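PDB 2OG5: putative oxygenase from Streptomyces coelicolor, which catalyses the iron(II)- and 2-oxoglutarate-dependent 3-hydroxylation of L-asparagine to (2S,3S)-3-hydroxyasparagine, a building block of the calcium-dependent lipopeptide antibiotic. Local coordinates for residues D44-V48 with A78-L83; D93-A99 with T209-R214; L140-F146 with T330-L336; A229-T234 with T269-R275. All blocks are in the same frame, centred on the assembly; numbering follows the deposited sequence.

Interaction 1. Residues D44-V48 with A78-L83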
loop_
_atom_site.group_PDB
_atom_site.type_symbol
_atom_site.label_atom_id
_atom_site.label_comp_id
_atom_site.label_asym_id
_atom_site.label_seq_id
_atom_site.Cartn_x
_atom_site.Cartn_y
_atom_site.Cartn_z
ATOM N N ASP A 44 5.100 -18.707 -16.100
ATOM C CA ASP A 44 4.700 -18.297 -14.754
ATOM C C ASP A 44 3.404 -17.483 -14.751
ATOM O O ASP A 44 2.565 -17.662 -13.868
ATOM C CB ASP A 44 5.818 -17.500 -14.083
ATOM C CG ASP A 44 7.005 -18.369 -13.676
ATOM O OD1 ASP A 44 6.901 -19.613 -13.715
ATOM O OD2 ASP A 44 8.049 -17.800 -13.300
ATOM N N ALA A 45 3.241 -16.599 -15.736
ATOM C CA ALA A 45 2.022 -15.789 -15.857
ATOM C C ALA A 45 0.792 -16.672 -16.074
ATOM O O ALA A 45 -0.274 -16.424 -15.504
ATOM C CB ALA A 45 2.165 -14.783 -16.992
ATOM N N GLU A 46 0.944 -17.701 -16.906
ATOM C CA GLU A 46 -0.146 -18.644 -17.154
ATOM C C GLU A 46 -0.518 -19.466 -15.914
ATOM O O GLU A 46 -1.701 -19.717 -15.654
ATOM C CB GLU A 46 0.218 -19.572 -18.315
ATOM C CG GLU A 46 0.224 -18.856 -19.651
ATOM C CD GLU A 46 0.707 -19.731 -20.803
ATOM O OE1 GLU A 46 1.218 -20.849 -20.559
ATOM O OE2 GLU A 46 0.574 -19.291 -21.963
ATOM N N LEU A 47 0.486 -19.875 -15.148
ATOM C CA LEU A 47 0.249 -20.662 -13.939
ATOM C C LEU A 47 -0.480 -19.832 -12.882
ATOM O O LEU A 47 -1.466 -20.289 -12.300
ATOM C CB LEU A 47 1.566 -21.202 -13.381
ATOM C CG LEU A 47 1.490 -21.962 -12.052
ATOM C CD1 LEU A 47 0.417 -23.052 -12.078
ATOM C CD2 LEU A 47 2.855 -22.556 -11.690
ATOM N N VAL A 48 -0.011 -18.606 -12.652
ATOM C CA VAL A 48 -0.659 -17.726 -11.676
ATOM C C VAL A 48 -2.096 -17.414 -12.114
ATOM O O VAL A 48 -3.007 -17.391 -11.287
ATOM C CB VAL A 48 0.152 -16.428 -11.442
ATOM C CG1 VAL A 48 -0.613 -15.461 -10.530
ATOM C CG2 VAL A 48 1.518 -16.752 -10.837
ATOM N N ALA A 78 0.905 -22.735 -4.284
ATOM C CA ALA A 78 0.954 -23.302 -5.641
ATOM C C ALA A 78 1.694 -22.410 -6.653
ATOM O O ALA A 78 1.980 -22.857 -7.766
ATOM C CB ALA A 78 -0.463 -23.588 -6.151
ATOM N N TRP A 79 1.984 -21.154 -6.301
ATOM C CA TRP A 79 2.699 -20.254 -7.219
ATOM C C TRP A 79 4.070 -20.817 -7.595
ATOM O O TRP A 79 4.661 -21.581 -6.830
ATOM C CB TRP A 79 2.919 -18.862 -6.617
ATOM C CG TRP A 79 1.740 -17.947 -6.597
ATOM C CD1 TRP A 79 0.462 -18.263 -6.258
ATOM C CD2 TRP A 79 1.748 -16.537 -6.878
ATOM N NE1 TRP A 79 -0.335 -17.133 -6.315
ATOM C CE2 TRP A 79 0.430 -16.066 -6.698
ATOM C CE3 TRP A 79 2.741 -15.631 -7.261
ATOM C CZ2 TRP A 79 0.078 -14.722 -6.887
ATOM C CZ3 TRP A 79 2.391 -14.295 -7.454
ATOM C CH2 TRP A 79 1.073 -13.855 -7.267
ATOM N N PRO A 80 4.592 -20.426 -8.769
ATOM C CA PRO A 80 5.947 -20.843 -9.117
ATOM C C PRO A 80 6.986 -20.440 -8.079
ATOM O O PRO A 80 6.921 -19.342 -7.521
ATOM C CB PRO A 80 6.235 -20.116 -10.435
ATOM C CG PRO A 80 5.098 -19.247 -10.710
ATOM C CD PRO A 80 3.958 -19.611 -9.818
ATOM N N ALA A 81 7.945 -21.327 -7.845
ATOM C CA ALA A 81 8.997 -21.080 -6.865
ATOM C C ALA A 81 9.781 -19.810 -7.156
ATOM O O ALA A 81 10.234 -19.140 -6.233
ATOM C CB ALA A 81 9.950 -22.277 -6.789
ATOM N N THR A 82 9.966 -19.489 -8.437
ATOM C CA THR A 82 10.683 -18.274 -8.829
ATOM C C THR A 82 10.085 -17.033 -8.168
ATOM O O THR A 82 10.802 -16.218 -7.588
ATOM C CB THR A 82 10.638 -18.077 -10.357
ATOM O OG1 THR A 82 9.297 -18.274 -10.814
ATOM C CG2 THR A 82 11.539 -19.072 -11.044
ATOM N N LEU A 83 8.766 -16.902 -8.248
ATOM C CA LEU A 83 8.068 -15.730 -7.715
ATOM C C LEU A 83 8.027 -15.761 -6.190
ATOM O O LEU A 83 8.143 -14.725 -5.546
ATOM C CB LEU A 83 6.646 -15.649 -8.279
ATOM C CG LEU A 83 6.558 -15.436 -9.799
ATOM C CD1 LEU A 83 5.113 -15.515 -10.285
ATOM C CD2 LEU A 83 7.179 -14.097 -10.181
#

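Interaction 2. Residues D93-A99 with T209-R214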
loop_
_atom_site.group_PDB
_atom_site.type_symbol
_atom_site.label_atom_id
_atom_site.label_comp_id
_atom_site.label_asym_id
_atom_site.label_seq_id
_atom_site.Cartn_x
_atom_site.Cartn_y
_atom_site.Cartn_z
ATOM N N ASP A 93 14.824 -8.063 2.447
ATOM C CA ASP A 93 15.518 -6.811 2.159
ATOM C C ASP A 93 14.786 -6.100 1.021
ATOM O O ASP A 93 14.814 -6.555 -0.116
ATOM C CB ASP A 93 16.966 -7.114 1.773
ATOM C CG ASP A 93 17.788 -5.870 1.500
ATOM O OD1 ASP A 93 17.230 -4.752 1.411
ATOM O OD2 ASP A 93 19.027 -6.018 1.379
ATOM N N SER A 94 14.113 -4.999 1.343
ATOM C CA SER A 94 13.313 -4.288 0.348
ATOM C C SER A 94 14.145 -3.329 -0.515
ATOM O O SER A 94 13.609 -2.649 -1.389
ATOM C CB SER A 94 12.139 -3.577 1.018
ATOM O OG SER A 94 12.583 -2.715 2.041
ATOM N N GLY A 95 15.455 -3.299 -0.290
ATOM C CA GLY A 95 16.373 -2.589 -1.165
ATOM C C GLY A 95 16.387 -1.086 -0.974
ATOM O O GLY A 95 15.664 -0.544 -0.156
ATOM N N PRO A 96 17.227 -0.395 -1.747
ATOM C CA PRO A 96 17.402 1.039 -1.553
ATOM C C PRO A 96 16.161 1.901 -1.812
ATOM O O PRO A 96 16.101 3.013 -1.307
ATOM C CB PRO A 96 18.538 1.391 -2.528
ATOM C CG PRO A 96 18.566 0.295 -3.508
ATOM C CD PRO A 96 18.093 -0.931 -2.809
ATOM N N ASP A 97 15.195 1.412 -2.591
ATOM C CA ASP A 97 13.962 2.154 -2.830
ATOM C C ASP A 97 12.769 1.622 -2.041
ATOM O O ASP A 97 11.687 2.202 -2.090
ATOM C CB ASP A 97 13.642 2.166 -4.313
ATOM C CG ASP A 97 14.692 2.892 -5.099
ATOM O OD1 ASP A 97 14.813 4.111 -4.882
ATOM O OD2 ASP A 97 15.398 2.247 -5.911
ATOM N N GLY A 98 12.971 0.536 -1.303
ATOM C CA GLY A 98 11.923 0.001 -0.441
ATOM C C GLY A 98 10.639 -0.332 -1.164
ATOM O O GLY A 98 9.551 -0.152 -0.614
ATOM N N ALA A 99 10.755 -0.820 -2.391
ATOM C CA ALA A 99 9.600 -1.096 -3.230
ATOM C C ALA A 99 9.948 -2.102 -4.312
ATOM O O ALA A 99 11.100 -2.212 -4.733
ATOM C CB ALA A 99 9.089 0.200 -3.868
ATOM N N THR A 209 6.984 6.927 -4.991
ATOM C CA THR A 209 7.515 6.290 -3.770
ATOM C C THR A 209 8.886 6.877 -3.442
ATOM O O THR A 209 9.701 7.073 -4.334
ATOM C CB THR A 209 7.604 4.750 -3.915
ATOM O OG1 THR A 209 8.491 4.401 -4.980
ATOM C CG2 THR A 209 6.221 4.161 -4.195
ATOM N N ALA A 210 9.133 7.172 -2.166
ATOM C CA ALA A 210 10.435 7.694 -1.738
ATOM C C ALA A 210 10.902 6.999 -0.466
ATOM O O ALA A 210 10.175 6.942 0.518
ATOM C CB ALA A 210 10.358 9.183 -1.515
ATOM N N CYS A 211 12.127 6.490 -0.495
ATOM C CA CYS A 211 12.649 5.661 0.585
ATOM C C CYS A 211 13.616 6.441 1.444
ATOM O O CYS A 211 14.483 7.164 0.926
ATOM C CB CYS A 211 13.329 4.428 -0.007
ATOM S SG CYS A 211 13.862 3.185 1.190
ATOM N N VAL A 212 13.477 6.290 2.757
ATOM C CA VAL A 212 14.398 6.921 3.709
ATOM C C VAL A 212 15.857 6.521 3.440
ATOM O O VAL A 212 16.772 7.291 3.745
ATOM C CB VAL A 212 14.022 6.600 5.175
ATOM C CG1 VAL A 212 14.278 5.138 5.505
ATOM C CG2 VAL A 212 14.781 7.519 6.145
ATOM N N ARG A 213 16.081 5.350 2.842
ATOM C CA ARG A 213 17.446 4.903 2.494
ATOM C C ARG A 213 18.135 5.786 1.447
ATOM O O ARG A 213 19.363 5.930 1.466
ATOM C CB ARG A 213 17.447 3.452 2.003
ATOM C CG ARG A 213 17.060 2.459 3.081
ATOM C CD ARG A 213 16.926 1.032 2.576
ATOM N NE ARG A 213 16.616 0.179 3.719
ATOM C CZ ARG A 213 15.764 -0.848 3.715
ATOM N NH1 ARG A 213 15.124 -1.213 2.624
ATOM N NH2 ARG A 213 15.556 -1.520 4.833
ATOM N N ARG A 214 17.353 6.349 0.525
ATOM C CA ARG A 214 17.889 7.271 -0.477
ATOM C C ARG A 214 18.160 8.638 0.109
ATOM O O ARG A 214 19.068 9.318 -0.350
ATOM C CB ARG A 214 16.944 7.458 -1.667
ATOM C CG ARG A 214 16.666 6.224 -2.504
ATOM C CD ARG A 214 17.906 5.742 -3.226
ATOM N NE ARG A 214 17.596 4.819 -4.319
ATOM C CZ ARG A 214 18.514 4.168 -5.029
ATOM N NH1 ARG A 214 19.808 4.348 -4.786
ATOM N NH2 ARG A 214 18.142 3.347 -6.001
HETATM O O HOH W 1 14.634 -4.161 4.295
HETATM O O HOH W 2 10.842 4.356 -3.626
HETATM O O HOH W 3 13.163 5.939 -3.699
#

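Interaction 3. Residues L140-F146 with T330-L336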
loop_
_atom_site.group_PDB
_atom_site.type_symbol
_atom_site.label_atom_id
_atom_site.label_comp_id
_atom_site.label_asym_id
_atom_site.label_seq_id
_atom_site.Cartn_x
_atom_site.Cartn_y
_atom_site.Cartn_z
ATOM N N LEU A 140 3.523 -12.790 1.994
ATOM C CA LEU A 140 4.382 -11.825 2.686
ATOM C C LEU A 140 4.131 -11.761 4.193
ATOM O O LEU A 140 4.966 -11.273 4.952
ATOM C CB LEU A 140 4.207 -10.430 2.087
ATOM C CG LEU A 140 4.917 -10.193 0.765
ATOM C CD1 LEU A 140 4.469 -8.866 0.155
ATOM C CD2 LEU A 140 6.431 -10.218 0.958
ATOM N N GLY A 141 2.958 -12.215 4.621
ATOM C CA GLY A 141 2.553 -12.118 6.019
ATOM C C GLY A 141 1.100 -12.536 6.066
ATOM O O GLY A 141 0.795 -13.692 5.796
ATOM N N ASP A 142 0.216 -11.607 6.418
ATOM C CA ASP A 142 -1.234 -11.808 6.314
ATOM C C ASP A 142 -1.875 -10.507 5.902
ATOM O O ASP A 142 -1.347 -9.435 6.175
ATOM C CB ASP A 142 -1.809 -12.239 7.660
ATOM C CG ASP A 142 -1.384 -13.641 8.038
ATOM O OD1 ASP A 142 -1.922 -14.603 7.444
ATOM O OD2 ASP A 142 -0.495 -13.795 8.899
ATOM N N PRO A 143 -3.033 -10.584 5.236
ATOM C CA PRO A 143 -3.731 -9.347 4.948
ATOM C C PRO A 143 -4.350 -8.779 6.212
ATOM O O PRO A 143 -4.591 -9.506 7.165
ATOM C CB PRO A 143 -4.817 -9.782 3.970
ATOM C CG PRO A 143 -5.107 -11.197 4.367
ATOM C CD PRO A 143 -3.775 -11.773 4.780
ATOM N N GLY A 144 -4.613 -7.481 6.193
ATOM C CA GLY A 144 -5.289 -6.819 7.289
ATOM C C GLY A 144 -5.960 -5.544 6.830
ATOM O O GLY A 144 -5.625 -4.981 5.789
ATOM N N ALA A 145 -6.926 -5.090 7.614
ATOM C CA ALA A 145 -7.590 -3.815 7.353
ATOM C C ALA A 145 -8.098 -3.233 8.654
ATOM O O ALA A 145 -8.050 -3.887 9.685
ATOM C CB ALA A 145 -8.708 -3.966 6.350
ATOM N N PHE A 146 -8.553 -1.983 8.590
ATOM C CA PHE A 146 -8.925 -1.225 9.780
ATOM C C PHE A 146 -10.395 -0.886 9.690
ATOM O O PHE A 146 -10.840 -0.361 8.684
ATOM C CB PHE A 146 -8.082 0.054 9.866
ATOM C CG PHE A 146 -6.612 -0.227 9.879
ATOM C CD1 PHE A 146 -5.940 -0.398 11.071
ATOM C CD2 PHE A 146 -5.915 -0.400 8.684
ATOM C CE1 PHE A 146 -4.583 -0.701 11.088
ATOM C CE2 PHE A 146 -4.556 -0.706 8.694
ATOM C CZ PHE A 146 -3.897 -0.859 9.894
ATOM N N THR A 330 -4.420 -3.792 -0.975
ATOM C CA THR A 330 -4.444 -4.630 0.212
ATOM C C THR A 330 -3.219 -4.349 1.072
ATOM O O THR A 330 -2.109 -4.192 0.560
ATOM C CB THR A 330 -4.481 -6.108 -0.163
ATOM O OG1 THR A 330 -5.726 -6.362 -0.801
ATOM C CG2 THR A 330 -4.340 -7.013 1.051
ATOM N N PHE A 331 -3.459 -4.250 2.378
ATOM C CA PHE A 331 -2.408 -4.088 3.380
ATOM C C PHE A 331 -1.908 -5.435 3.870
ATOM O O PHE A 331 -2.689 -6.387 4.013
ATOM C CB PHE A 331 -2.933 -3.319 4.582
ATOM C CG PHE A 331 -3.499 -1.957 4.259
ATOM C CD1 PHE A 331 -2.871 -1.114 3.364
ATOM C CD2 PHE A 331 -4.666 -1.519 4.875
ATOM C CE1 PHE A 331 -3.380 0.138 3.088
ATOM C CE2 PHE A 331 -5.189 -0.265 4.598
ATOM C CZ PHE A 331 -4.536 0.568 3.714
ATOM N N VAL A 332 -0.606 -5.512 4.146
ATOM C CA VAL A 332 0.012 -6.699 4.722
ATOM C C VAL A 332 0.614 -6.395 6.081
ATOM O O VAL A 332 1.306 -5.386 6.250
ATOM C CB VAL A 332 1.124 -7.223 3.814
ATOM C CG1 VAL A 332 1.706 -8.522 4.360
ATOM C CG2 VAL A 332 0.586 -7.420 2.395
ATOM N N LEU A 333 0.332 -7.283 7.033
ATOM C CA LEU A 333 0.948 -7.290 8.341
ATOM C C LEU A 333 1.947 -8.446 8.379
ATOM O O LEU A 333 1.595 -9.599 8.135
ATOM C CB LEU A 333 -0.114 -7.421 9.441
ATOM C CG LEU A 333 -1.084 -6.231 9.500
ATOM C CD1 LEU A 333 -2.308 -6.545 10.388
ATOM C CD2 LEU A 333 -0.391 -4.969 9.979
ATOM N N THR A 334 3.209 -8.114 8.642
ATOM C CA THR A 334 4.265 -9.122 8.665
ATOM C C THR A 334 4.170 -10.063 9.855
ATOM O O THR A 334 4.628 -11.192 9.762
ATOM C CB THR A 334 5.641 -8.467 8.654
ATOM O OG1 THR A 334 5.646 -7.349 9.553
ATOM C CG2 THR A 334 5.965 -7.992 7.244
ATOM N N ASP A 335 3.554 -9.614 10.948
ATOM C CA ASP A 335 3.338 -10.459 12.118
ATOM C C ASP A 335 1.944 -10.176 12.676
ATOM O O ASP A 335 1.774 -9.370 13.590
ATOM C CB ASP A 335 4.415 -10.217 13.175
ATOM C CG ASP A 335 4.356 -11.222 14.322
ATOM O OD1 ASP A 335 3.482 -12.115 14.330
ATOM O OD2 ASP A 335 5.196 -11.108 15.234
ATOM N N LEU A 336 0.952 -10.851 12.105
ATOM C CA LEU A 336 -0.444 -10.627 12.480
ATOM C C LEU A 336 -0.667 -10.811 13.973
ATOM O O LEU A 336 -1.503 -10.135 14.575
ATOM C CB LEU A 336 -1.331 -11.595 11.699
ATOM C CG LEU A 336 -2.844 -11.426 11.829
ATOM C CD1 LEU A 336 -3.285 -10.109 11.225
ATOM C CD2 LEU A 336 -3.561 -12.611 11.181
HETATM O O HOH W 4 1.531 -12.133 9.583
HETATM O O HOH W 5 -6.258 -4.304 3.141
#

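Interaction 4. Residues A229-T234 with T269-R275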
loop_
_atom_site.group_PDB
_atom_site.type_symbol
_atom_site.label_atom_id
_atom_site.label_comp_id
_atom_site.label_asym_id
_atom_site.label_seq_id
_atom_site.Cartn_x
_atom_site.Cartn_y
_atom_site.Cartn_z
ATOM N N ALA A 229 14.190 13.317 17.328
ATOM C CA ALA A 229 13.652 13.894 18.562
ATOM C C ALA A 229 12.132 13.731 18.608
ATOM O O ALA A 229 11.473 13.738 17.561
ATOM C CB ALA A 229 14.035 15.368 18.668
ATOM N N PRO A 230 11.559 13.595 19.816
ATOM C CA PRO A 230 10.113 13.437 19.956
ATOM C C PRO A 230 9.361 14.755 19.792
ATOM O O PRO A 230 8.757 15.257 20.744
ATOM C CB PRO A 230 9.970 12.883 21.379
ATOM C CG PRO A 230 11.096 13.490 22.107
ATOM C CD PRO A 230 12.237 13.552 21.127
ATOM N N GLU A 231 9.399 15.312 18.584
ATOM C CA GLU A 231 8.898 16.659 18.351
ATOM C C GLU A 231 7.919 16.720 17.179
ATOM O O GLU A 231 7.787 17.757 16.522
ATOM C CB GLU A 231 10.087 17.599 18.155
ATOM C CG GLU A 231 10.978 17.636 19.396
ATOM C CD GLU A 231 12.166 18.556 19.278
ATOM O OE1 GLU A 231 12.313 19.239 18.249
ATOM O OE2 GLU A 231 12.955 18.596 20.246
ATOM N N PHE A 232 7.216 15.609 16.956
ATOM C CA PHE A 232 6.254 15.495 15.860
ATOM C C PHE A 232 4.975 14.824 16.342
ATOM O O PHE A 232 5.012 13.772 16.980
ATOM C CB PHE A 232 6.861 14.695 14.712
ATOM C CG PHE A 232 8.211 15.188 14.277
ATOM C CD1 PHE A 232 8.332 16.139 13.276
ATOM C CD2 PHE A 232 9.363 14.714 14.894
ATOM C CE1 PHE A 232 9.582 16.592 12.871
ATOM C CE2 PHE A 232 10.608 15.164 14.510
ATOM C CZ PHE A 232 10.724 16.109 13.493
ATOM N N ARG A 233 3.837 15.422 16.008
ATOM C CA ARG A 233 2.537 14.917 16.427
ATOM C C ARG A 233 1.729 14.490 15.199
ATOM O O ARG A 233 1.448 15.308 14.333
ATOM C CB ARG A 233 1.792 16.021 17.166
ATOM C CG ARG A 233 0.459 15.606 17.766
ATOM C CD ARG A 233 -0.186 16.784 18.490
ATOM N NE ARG A 233 0.636 17.272 19.605
ATOM C CZ ARG A 233 0.568 16.842 20.867
ATOM N NH1 ARG A 233 -0.285 15.882 21.230
ATOM N NH2 ARG A 233 1.372 17.373 21.787
ATOM N N THR A 234 1.363 13.212 15.135
ATOM C CA THR A 234 0.526 12.692 14.048
ATOM C C THR A 234 -0.773 12.154 14.640
ATOM O O THR A 234 -0.856 11.001 15.037
ATOM C CB THR A 234 1.266 11.592 13.263
ATOM O OG1 THR A 234 2.557 12.073 12.873
ATOM C CG2 THR A 234 0.489 11.191 11.997
ATOM N N THR A 269 1.191 15.092 9.873
ATOM C CA THR A 269 2.202 15.249 10.928
ATOM C C THR A 269 2.480 16.732 11.194
ATOM O O THR A 269 2.803 17.488 10.279
ATOM C CB THR A 269 3.519 14.525 10.581
ATOM O OG1 THR A 269 3.264 13.126 10.389
ATOM C CG2 THR A 269 4.554 14.704 11.704
ATOM N N GLU A 270 2.343 17.130 12.455
ATOM C CA GLU A 270 2.528 18.515 12.880
ATOM C C GLU A 270 3.824 18.633 13.678
ATOM O O GLU A 270 4.023 17.886 14.638
ATOM C CB GLU A 270 1.367 18.941 13.778
ATOM C CG GLU A 270 0.024 19.074 13.067
ATOM C CD GLU A 270 -0.065 20.289 12.160
ATOM O OE1 GLU A 270 0.678 21.272 12.385
ATOM O OE2 GLU A 270 -0.889 20.266 11.218
ATOM N N PRO A 271 4.702 19.576 13.293
ATOM C CA PRO A 271 5.912 19.812 14.074
ATOM C C PRO A 271 5.578 20.567 15.355
ATOM O O PRO A 271 4.749 21.480 15.322
ATOM C CB PRO A 271 6.758 20.686 13.146
ATOM C CG PRO A 271 5.770 21.418 12.323
ATOM C CD PRO A 271 4.616 20.476 12.126
ATOM N N VAL A 272 6.229 20.197 16.453
ATOM C CA VAL A 272 5.998 20.808 17.771
ATOM C C VAL A 272 7.043 21.884 18.085
ATOM O O VAL A 272 6.857 22.680 19.007
ATOM C CB VAL A 272 5.990 19.720 18.882
ATOM C CG1 VAL A 272 6.075 20.331 20.278
ATOM C CG2 VAL A 272 4.749 18.857 18.749
ATOM N N THR A 273 8.133 21.909 17.315
ATOM C CA THR A 273 9.197 22.911 17.461
ATOM C C THR A 273 9.571 23.483 16.095
ATOM O O THR A 273 9.198 22.922 15.062
ATOM C CB THR A 273 10.457 22.286 18.074
ATOM O OG1 THR A 273 10.986 21.296 17.178
ATOM C CG2 THR A 273 10.140 21.637 19.409
ATOM N N GLU A 274 10.321 24.584 16.081
ATOM C CA GLU A 274 10.752 25.187 14.820
ATOM C C GLU A 274 11.751 24.303 14.073
ATOM O O GLU A 274 11.684 24.207 12.850
ATOM C CB GLU A 274 11.344 26.590 15.029
ATOM C CG GLU A 274 11.805 27.281 13.728
ATOM C CD GLU A 274 10.754 27.250 12.618
ATOM O OE1 GLU A 274 9.584 27.602 12.888
ATOM O OE2 GLU A 274 11.093 26.871 11.470
ATOM N N ARG A 275 12.676 23.670 14.794
ATOM C CA ARG A 275 13.648 22.792 14.147
ATOM C C ARG A 275 12.930 21.603 13.495
ATOM O O ARG A 275 13.321 21.162 12.416
ATOM C CB ARG A 275 14.748 22.331 15.115
ATOM C CG ARG A 275 14.342 21.336 16.196
ATOM C CD ARG A 275 15.585 20.652 16.748
ATOM N NE ARG A 275 15.306 19.744 17.854
ATOM C CZ ARG A 275 16.210 18.930 18.398
ATOM N NH1 ARG A 275 17.462 18.900 17.950
ATOM N NH2 ARG A 275 15.868 18.146 19.406
#

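Interaction 1. Residues D44-V48 with A78-L83
Val48 places its two methyls by chi1: CG1 stands anti to the backbone N (chi1 174°), and CG2 lies beside that N, so one branch meets the Trp79 ring and the other also reaches Pro80 and Leu83. Asp44 has its CG beside its own backbone N (chi1 -72°), which turns the carboxylate toward Pro80 and Thr82. The contact is helix packing. One face of helix 42-58 lies against the N-terminal end of helix 81-92 and the loop that leads into it, where Pro80 is the N-cap residue. Val48 CG1 makes a CH-pi contact over the face of the six-membered ring of Trp79, 4.0 Å from its centroid. Val48 CG2 sits above the same indole, nearer its rim, and touches Leu83 CD1 at 3.8 Å. Leu47 reaches toward the proline ring, its CD2 3.7 Å from Pro80 CD. Helix 128-140 also packs on Trp79 through Met135 and Thr136, so the indole lies between helix 42-58 and helix 128-140. The buried apolar part thus centres on Val48 and Trp79, while the polar part lies at the more exposed end. There Asp44 slides past the proline ring, with its OD1 3.4 Å from Pro80 CB. The other oxygen accepts a hydrogen bond: Thr82 OG1 donates to Asp44 OD2 at 2.8 Å, from 43° out of the carboxylate plane.

Interaction 2. Residues D93-A99 with T209-R214
Arg213 reaches into the loop 93-99 with an extended chain and sets its NH1 between two oxygens. Arg213 NH1 donates to Gly95 O at 2.9 Å, at the guanidinium edge, and to Ser94 OG at 3.0 Å. Gly95 O also takes Gly98 N of its own type I turn, from the opposite face of the carbonyl. Asp305 holds the Ser94 hydroxyl and Asp259 pairs with Arg213 NE, so both groups have second anchors. This part is tight. Cys211 SG lies 3.4 Å from Pro96 O and also accepts from Arg213 N, capping the helix that starts at Val212. Further in, a water joins Asp97 O to Thr209 OG1, which also bonds His294. The other side is looser and more exposed. Arg214 grips Asp97 side-on, NE to OD1 at 2.9 Å and NH2 to OD2 at 3.0 Å, with the two planes 53° apart. Pro96 CB lies 3.7 Å from Arg214 CZ, over the centre of the guanidinium face. Another water donates to Asp97 OD1 at 2.7 Å. The arrangement ties the loop between helix 81-92 and strand 99-103 to the end of strand 207-211 and the short helix 212-215 after it, in the jelly-roll fold of the iron(II)/2-oxoglutarate hydroxylases, with Thr209 close to the iron ligand His311.

Interaction 3. Residues L140-F146 with T330-L336
Asp142 and Leu333 pair through two backbone hydrogen bonds, the antiparallel link between strands 142-146 and 326-333. Leu333 N donates to Asp142 O at 2.9 Å, and Asp142 N to Leu333 O at 3.0 Å. The Asp142 side chain then runs across Leu336 at about a right angle. Its CB lies 4.0 Å from Leu336 CD2. CG is as near to that same methyl. At the tip, OD2 lies 3.7 Å from Leu336 CB and accepts from a water at 2.7 Å. This water also donates to Leu333 O and accepts from Leu336 N, so it ties the turn after the strand to the carboxylate. OD1 leaves the contact to form a salt bridge with Arg73. Further along, Pro143 and Val332 form a non-hydrogen-bonded pair. Val332 CG1, anti to its backbone N (chi1 -176°), touches Leu140 CB at 3.9 Å. A second water joins Gly144 O and Phe331 N. At the far end the side chains of Phe146 and Phe331 cross at about a right angle. Phe331 CD2 lies at the edge of the Phe146 ring, 3.9 Å from Phe146 CE2. These rings border the active site: Phe146 packs on Asn182, and Phe331 on Glu149 and Glu181, all three of which bind L-asparagine. Helix 128-140 packs on Pro143 and Thr330, and strand 191-196 continues the sheet beyond strand 326-333.

Interaction 4. Residues A229-T234 with T269-R275
The backbones run antiparallel as a short two-stranded ribbon, with Arg233 and Glu270 a hydrogen-bonded pair and Phe232 and Pro271 a non-hydrogen-bonded one. Arg233 N donates to Glu270 O, and Glu270 N to Arg233 O, both at 2.8 Å and both nearly straight (172°). Val272 N extends the ladder to Glu231 O. Phe232 lies on the same face as Pro271, its CB 3.8 Å from Thr269 CG2. Phe232 and Pro271 both rest on Ala276 of helix 274-290, so the ribbon packs on the helix that follows it. At one end Thr234 OG1 and Thr269 OG1 share a hydrogen bond of 2.8 Å. Thr269 OG1 also bonds Asp265 N. At the other end the extended side chain of Glu231 reaches the start of the helix. Arg275 grips its carboxylate side-on, one nitrogen to each oxygen, with the two planes 49° apart. Arg275 NH2 donates to Glu231 OE2 at 3.1 Å, in the plane of the guanidinium. The hydroxyl of Thr273, the N-cap residue, caps Ala276 N. Two donors hold Glu231 OE1 from opposite faces of the carboxylate: Thr273 OG1 at 2.7 Å and Arg275 NE at 3.1 Å.

Interaction 3 is the buried one, with its centre about 10 Å from that of the chain. Backbone pairing and phenylalanine rings carry it, beside the substrate site. Interactions 1 and 2 are partly buried. They lie at the two ends of helix 81-92: interaction 1 packs its first turn, and interaction 2 holds the loop that follows it. Their chemistry differs: methyls on an indole in the first, arginines on carbonyl and carboxylate oxygens in the second. Interaction 4 is a surface contact on the opposite side of the chain's centre from interaction 1, about 46 Å away between centres. Like 2, it adds a side-on arginine-carboxylate bridge; like 3, it has strand pairing.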